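PDB 3I2W: syndapin from Drosophila melanogaster, which probably takes part in endocytosis and the internalisation of plasma membrane proteins, its F-BAR domain, the part in this crystal, forming a dimer. Local coordinates for residues 98-101 with 102-106; 226-229 with 230-234. All blocks are in the same frame, centred on the assembly; numbering follows the deposited sequence.

Interaction 1. Residues 98-101 with 102-106; sequences IKTW and QKENY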
loop_
_atom_site.group_PDB
_atom_site.type_symbol
_atom_site.label_atom_id
_atom_site.label_comp_id
_atom_site.label_asym_id
_atom_site.label_seq_id
_atom_site.Cartn_x
_atom_site.Cartn_y
_atom_site.Cartn_z
ATOM N N ILE B 98 18.644 -6.122 -10.229
ATOM C CA ILE B 98 19.132 -4.810 -10.497
ATOM C C ILE B 98 20.385 -4.556 -9.732
ATOM O O ILE B 98 21.362 -4.069 -10.280
ATOM C CB ILE B 98 18.099 -3.745 -10.163
ATOM C CG1 ILE B 98 16.840 -4.033 -10.972
ATOM C CG2 ILE B 98 18.637 -2.342 -10.545
ATOM C CD1 ILE B 98 15.669 -3.141 -10.596
ATOM N N LYS B 99 20.394 -4.881 -8.460
ATOM C CA LYS B 99 21.594 -4.704 -7.700
ATOM C C LYS B 99 22.834 -5.335 -8.443
ATOM O O LYS B 99 23.944 -4.804 -8.423
ATOM C CB LYS B 99 21.390 -5.240 -6.289
ATOM C CG LYS B 99 22.692 -5.182 -5.503
ATOM C CD LYS B 99 22.529 -4.873 -4.085
ATOM C CE LYS B 99 23.391 -5.821 -3.272
ATOM N NZ LYS B 99 23.557 -5.378 -1.814
ATOM N N THR B 100 22.581 -6.460 -9.116
ATOM C CA THR B 100 23.600 -7.266 -9.723
ATOM C C THR B 100 24.087 -6.626 -10.992
ATOM O O THR B 100 25.323 -6.480 -11.195
ATOM C CB THR B 100 23.134 -8.712 -9.969
ATOM O OG1 THR B 100 23.530 -9.535 -8.864
ATOM C CG2 THR B 100 23.823 -9.301 -11.170
ATOM N N TRP B 101 23.161 -6.272 -11.860
ATOM C CA TRP B 101 23.498 -5.673 -13.114
ATOM C C TRP B 101 24.308 -4.408 -12.870
ATOM O O TRP B 101 25.318 -4.163 -13.509
ATOM C CB TRP B 101 22.193 -5.357 -13.774
ATOM C CG TRP B 101 22.238 -5.047 -15.188
ATOM C CD1 TRP B 101 21.978 -5.905 -16.206
ATOM C CD2 TRP B 101 22.403 -3.759 -15.783
ATOM N NE1 TRP B 101 22.016 -5.251 -17.414
ATOM C CE2 TRP B 101 22.277 -3.930 -17.189
ATOM C CE3 TRP B 101 22.653 -2.475 -15.275
ATOM C CZ2 TRP B 101 22.433 -2.878 -18.097
ATOM C CZ3 TRP B 101 22.791 -1.406 -16.195
ATOM C CH2 TRP B 101 22.696 -1.630 -17.589
ATOM N N GLN B 102 23.866 -3.614 -11.906
ATOM C CA GLN B 102 24.498 -2.366 -11.619
ATOM C C GLN B 102 25.943 -2.585 -11.140
ATOM O O GLN B 102 26.800 -1.828 -11.494
ATOM C CB GLN B 102 23.659 -1.590 -10.585
ATOM C CG GLN B 102 24.334 -0.313 -10.045
ATOM C CD GLN B 102 23.552 0.381 -8.952
ATOM O OE1 GLN B 102 23.227 -0.214 -7.949
ATOM N NE2 GLN B 102 23.257 1.655 -9.143
ATOM N N LYS B 103 26.191 -3.579 -10.300
ATOM C CA LYS B 103 27.511 -3.954 -9.909
ATOM C C LYS B 103 28.334 -4.340 -11.133
ATOM O O LYS B 103 29.508 -4.057 -11.192
ATOM C CB LYS B 103 27.414 -5.167 -9.003
ATOM C CG LYS B 103 28.761 -5.701 -8.494
ATOM C CD LYS B 103 28.671 -7.074 -7.732
ATOM C CE LYS B 103 30.135 -7.618 -7.411
ATOM N NZ LYS B 103 30.254 -8.431 -6.097
ATOM N N GLU B 104 27.710 -4.972 -12.125
ATOM C CA GLU B 104 28.477 -5.604 -13.186
ATOM C C GLU B 104 28.851 -4.671 -14.274
ATOM O O GLU B 104 29.824 -4.919 -14.964
ATOM C CB GLU B 104 27.780 -6.822 -13.771
ATOM C CG GLU B 104 28.278 -8.060 -13.042
ATOM C CD GLU B 104 27.349 -9.267 -13.161
ATOM O OE1 GLU B 104 26.421 -9.315 -14.028
ATOM O OE2 GLU B 104 27.575 -10.197 -12.357
ATOM N N ASN B 105 28.120 -3.576 -14.397
ATOM C CA ASN B 105 28.317 -2.684 -15.506
ATOM C C ASN B 105 28.866 -1.349 -15.165
ATOM O O ASN B 105 29.026 -0.544 -16.074
ATOM C CB ASN B 105 27.003 -2.449 -16.193
ATOM C CG ASN B 105 26.468 -3.682 -16.780
ATOM O OD1 ASN B 105 26.895 -4.097 -17.836
ATOM N ND2 ASN B 105 25.506 -4.284 -16.107
ATOM N N TYR B 106 29.103 -1.082 -13.887
ATOM C CA TYR B 106 29.642 0.198 -13.469
ATOM C C TYR B 106 30.709 -0.094 -12.440
ATOM O O TYR B 106 30.484 -0.839 -11.514
ATOM C CB TYR B 106 28.541 1.119 -12.916
ATOM C CG TYR B 106 27.384 1.402 -13.891
ATOM C CD1 TYR B 106 27.525 2.299 -14.934
ATOM C CD2 TYR B 106 26.173 0.733 -13.793
ATOM C CE1 TYR B 106 26.469 2.550 -15.853
ATOM C CE2 TYR B 106 25.111 0.985 -14.692
ATOM C CZ TYR B 106 25.281 1.892 -15.693
ATOM O OH TYR B 106 24.285 2.122 -16.558
HETATM O O HOH W 1 24.936 -2.267 -7.723
#
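Asn105 lays its amide nitrogen over the indole of Trp101 one turn back along the helix: ND2 sits 3.2 Å above the ring plane, close to its centre, with the amide and ring planes 42° apart. The same ND2 donates to Trp101 O at 2.6 Å, from above the carbonyl plane. The backbone amide of Glu104 approaches that oxygen at 2.9 Å, so two bonds, both bent, reach it from opposite faces, and Asn105 N adds a weak one. With CG of Trp101 anti to the backbone N (chi1 -165°), the indole lies alongside its own carbonyl, which is how one amide can serve both ring and oxygen. Farther out, Tyr106 brings CE2 to within 3.7 Å of Trp101 CZ3, the two rings meeting obliquely. Nearby on the same helix, a water donates to both Lys99 O and Gln102 OE1, and the Gln102 amide is held further by Asn25 and Gln28 of helix 11-58. Here, near the end of helix 63-105, the side-chain amide supplements main-chain donors at a carbonyl. One N-H is spent on Trp101 O, and this bond probably fixes the rotation of the Asn105 amide, holding ND2 over the indole.

Interaction 2. Residues 226-229 with 230-234; sequences LQFF and KEILF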
loop_
_atom_site.group_PDB
_atom_site.type_symbol
_atom_site.label_atom_id
_atom_site.label_comp_id
_atom_site.label_asym_id
_atom_site.label_seq_id
_atom_site.Cartn_x
_atom_site.Cartn_y
_atom_site.Cartn_z
ATOM N N LEU B 226 18.380 0.005 -21.612
ATOM C CA LEU B 226 16.960 0.214 -21.817
ATOM C C LEU B 226 16.242 -1.132 -21.961
ATOM O O LEU B 226 15.079 -1.237 -21.651
ATOM C CB LEU B 226 16.668 1.102 -23.009
ATOM C CG LEU B 226 17.204 2.515 -22.967
ATOM C CD1 LEU B 226 16.924 3.057 -24.290
ATOM C CD2 LEU B 226 16.488 3.403 -22.017
ATOM N N GLN B 227 16.930 -2.148 -22.451
ATOM C CA GLN B 227 16.289 -3.401 -22.644
ATOM C C GLN B 227 16.105 -4.025 -21.264
ATOM O O GLN B 227 15.007 -4.425 -20.871
ATOM C CB GLN B 227 17.094 -4.285 -23.614
ATOM C CG GLN B 227 17.098 -3.724 -25.022
ATOM C CD GLN B 227 17.726 -4.615 -26.137
ATOM O OE1 GLN B 227 17.207 -4.601 -27.263
ATOM N NE2 GLN B 227 18.847 -5.333 -25.854
ATOM N N PHE B 228 17.174 -4.063 -20.504
ATOM C CA PHE B 228 17.130 -4.543 -19.161
ATOM C C PHE B 228 16.008 -3.881 -18.385
ATOM O O PHE B 228 15.187 -4.579 -17.803
ATOM C CB PHE B 228 18.454 -4.241 -18.529
ATOM C CG PHE B 228 18.557 -4.679 -17.141
ATOM C CD1 PHE B 228 18.575 -6.006 -16.833
ATOM C CD2 PHE B 228 18.650 -3.761 -16.124
ATOM C CE1 PHE B 228 18.686 -6.410 -15.519
ATOM C CE2 PHE B 228 18.766 -4.149 -14.831
ATOM C CZ PHE B 228 18.776 -5.473 -14.525
ATOM N N PHE B 229 15.947 -2.554 -18.389
ATOM C CA PHE B 229 14.906 -1.895 -17.612
ATOM C C PHE B 229 13.523 -2.322 -18.055
ATOM O O PHE B 229 12.638 -2.468 -17.228
ATOM C CB PHE B 229 15.044 -0.362 -17.635
ATOM C CG PHE B 229 16.012 0.187 -16.602
ATOM C CD1 PHE B 229 15.667 1.264 -15.842
ATOM C CD2 PHE B 229 17.270 -0.371 -16.413
ATOM C CE1 PHE B 229 16.555 1.762 -14.902
ATOM C CE2 PHE B 229 18.158 0.122 -15.490
ATOM C CZ PHE B 229 17.830 1.183 -14.761
ATOM N N LYS B 230 13.335 -2.556 -19.349
ATOM C CA LYS B 230 12.050 -3.023 -19.827
ATOM C C LYS B 230 11.673 -4.389 -19.185
ATOM O O LYS B 230 10.507 -4.632 -18.825
ATOM C CB LYS B 230 12.045 -3.091 -21.338
ATOM C CG LYS B 230 10.655 -3.059 -21.868
ATOM C CD LYS B 230 10.563 -3.786 -23.195
ATOM C CE LYS B 230 9.133 -3.734 -23.726
ATOM N NZ LYS B 230 8.989 -2.987 -24.974
ATOM N N GLU B 231 12.672 -5.249 -18.991
ATOM C CA GLU B 231 12.413 -6.557 -18.520
ATOM C C GLU B 231 12.028 -6.566 -17.080
ATOM O O GLU B 231 11.153 -7.318 -16.681
ATOM C CB GLU B 231 13.674 -7.423 -18.657
ATOM C CG GLU B 231 14.029 -7.811 -20.165
ATOM C CD GLU B 231 12.688 -8.005 -21.053
ATOM O OE1 GLU B 231 11.872 -8.960 -20.631
ATOM O OE2 GLU B 231 12.479 -7.197 -22.117
ATOM N N ILE B 232 12.765 -5.802 -16.289
ATOM C CA ILE B 232 12.577 -5.683 -14.859
ATOM C C ILE B 232 11.188 -5.090 -14.641
ATOM O O ILE B 232 10.401 -5.620 -13.886
ATOM C CB ILE B 232 13.636 -4.748 -14.299
ATOM C CG1 ILE B 232 14.994 -5.413 -14.261
ATOM C CG2 ILE B 232 13.265 -4.203 -12.971
ATOM C CD1 ILE B 232 15.055 -6.586 -13.408
ATOM N N LEU B 233 10.858 -4.019 -15.341
ATOM C CA LEU B 233 9.489 -3.594 -15.318
ATOM C C LEU B 233 8.460 -4.733 -15.493
ATOM O O LEU B 233 7.540 -4.811 -14.697
ATOM C CB LEU B 233 9.236 -2.425 -16.260
ATOM C CG LEU B 233 9.875 -1.107 -15.833
ATOM C CD1 LEU B 233 9.401 0.014 -16.681
ATOM C CD2 LEU B 233 9.561 -0.800 -14.417
ATOM N N PHE B 234 8.588 -5.614 -16.472
ATOM C CA PHE B 234 7.708 -6.786 -16.542
ATOM C C PHE B 234 7.849 -7.665 -15.322
ATOM O O PHE B 234 6.863 -8.220 -14.815
ATOM C CB PHE B 234 8.035 -7.674 -17.731
ATOM C CG PHE B 234 7.534 -7.156 -19.079
ATOM C CD1 PHE B 234 6.196 -6.905 -19.311
ATOM C CD2 PHE B 234 8.404 -6.994 -20.129
ATOM C CE1 PHE B 234 5.742 -6.460 -20.548
ATOM C CE2 PHE B 234 7.940 -6.557 -21.379
ATOM C CZ PHE B 234 6.612 -6.289 -21.575
#
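Phe228 offers one face of its ring to Ile232, one helical turn on, whose CG1 rests 4.0 Å from the ring centroid and 19° off the normal, a CH-pi contact displaced toward the rim. Phe228 CZ is the nearest ring atom to that methylene, at 3.8 Å, and also lies 4.0 Å from Ile232 CD1. The phenyl leans over the following turn because its CG stands anti to the backbone N (chi1 -180°), while Ile232 sets CG1 beside its own backbone N. Beneath the pair, Ile232 N donates to Phe228 O at 3.1 Å in a nearly straight bond of 166°, and Leu233 N does the same to Phe229 O at 3.0 Å. Ile232 also packs on Val94 and Gln97 of helix 63-105. On another side of the helix Lys230 NZ bonds to Ala262 O of the second subunit, and Leu233 packs on Ile259 of that subunit. Replacing Phe228 by an alanine takes away the ring, and would probably open a gap beside Ile232 CG1 and leave Trp101 without its stacking partner. The intrachain face is thus apolar, whereas the subunit-facing side combines apolar packing with a lysine amine, probably charged, bonding to a carbonyl there.

How the interactions relate
Interaction 1 precedes interaction 2 along the chain, the first near the end of helix 63-105 and the second within the long helix 169-240; their centres lie 14 Å apart. Both are single-turn contacts inside the F-BAR domain, yet they meet directly. Trp101 and Phe228 stack, with CD1 of the former 3.4 Å from CE1 of the latter, while Ile98 CD1 packs 3.5 Å from Ile232 CG2. Each local pair presents its aromatic ring to the other helix, and helix 11-58 touches residues of both interactions, Ile98, Lys99 and Gln102 in the first and Phe229 in the second. Interaction 2 additionally reaches the second subunit, linking this intrachain packing to the dimer of the elongated F-BAR module.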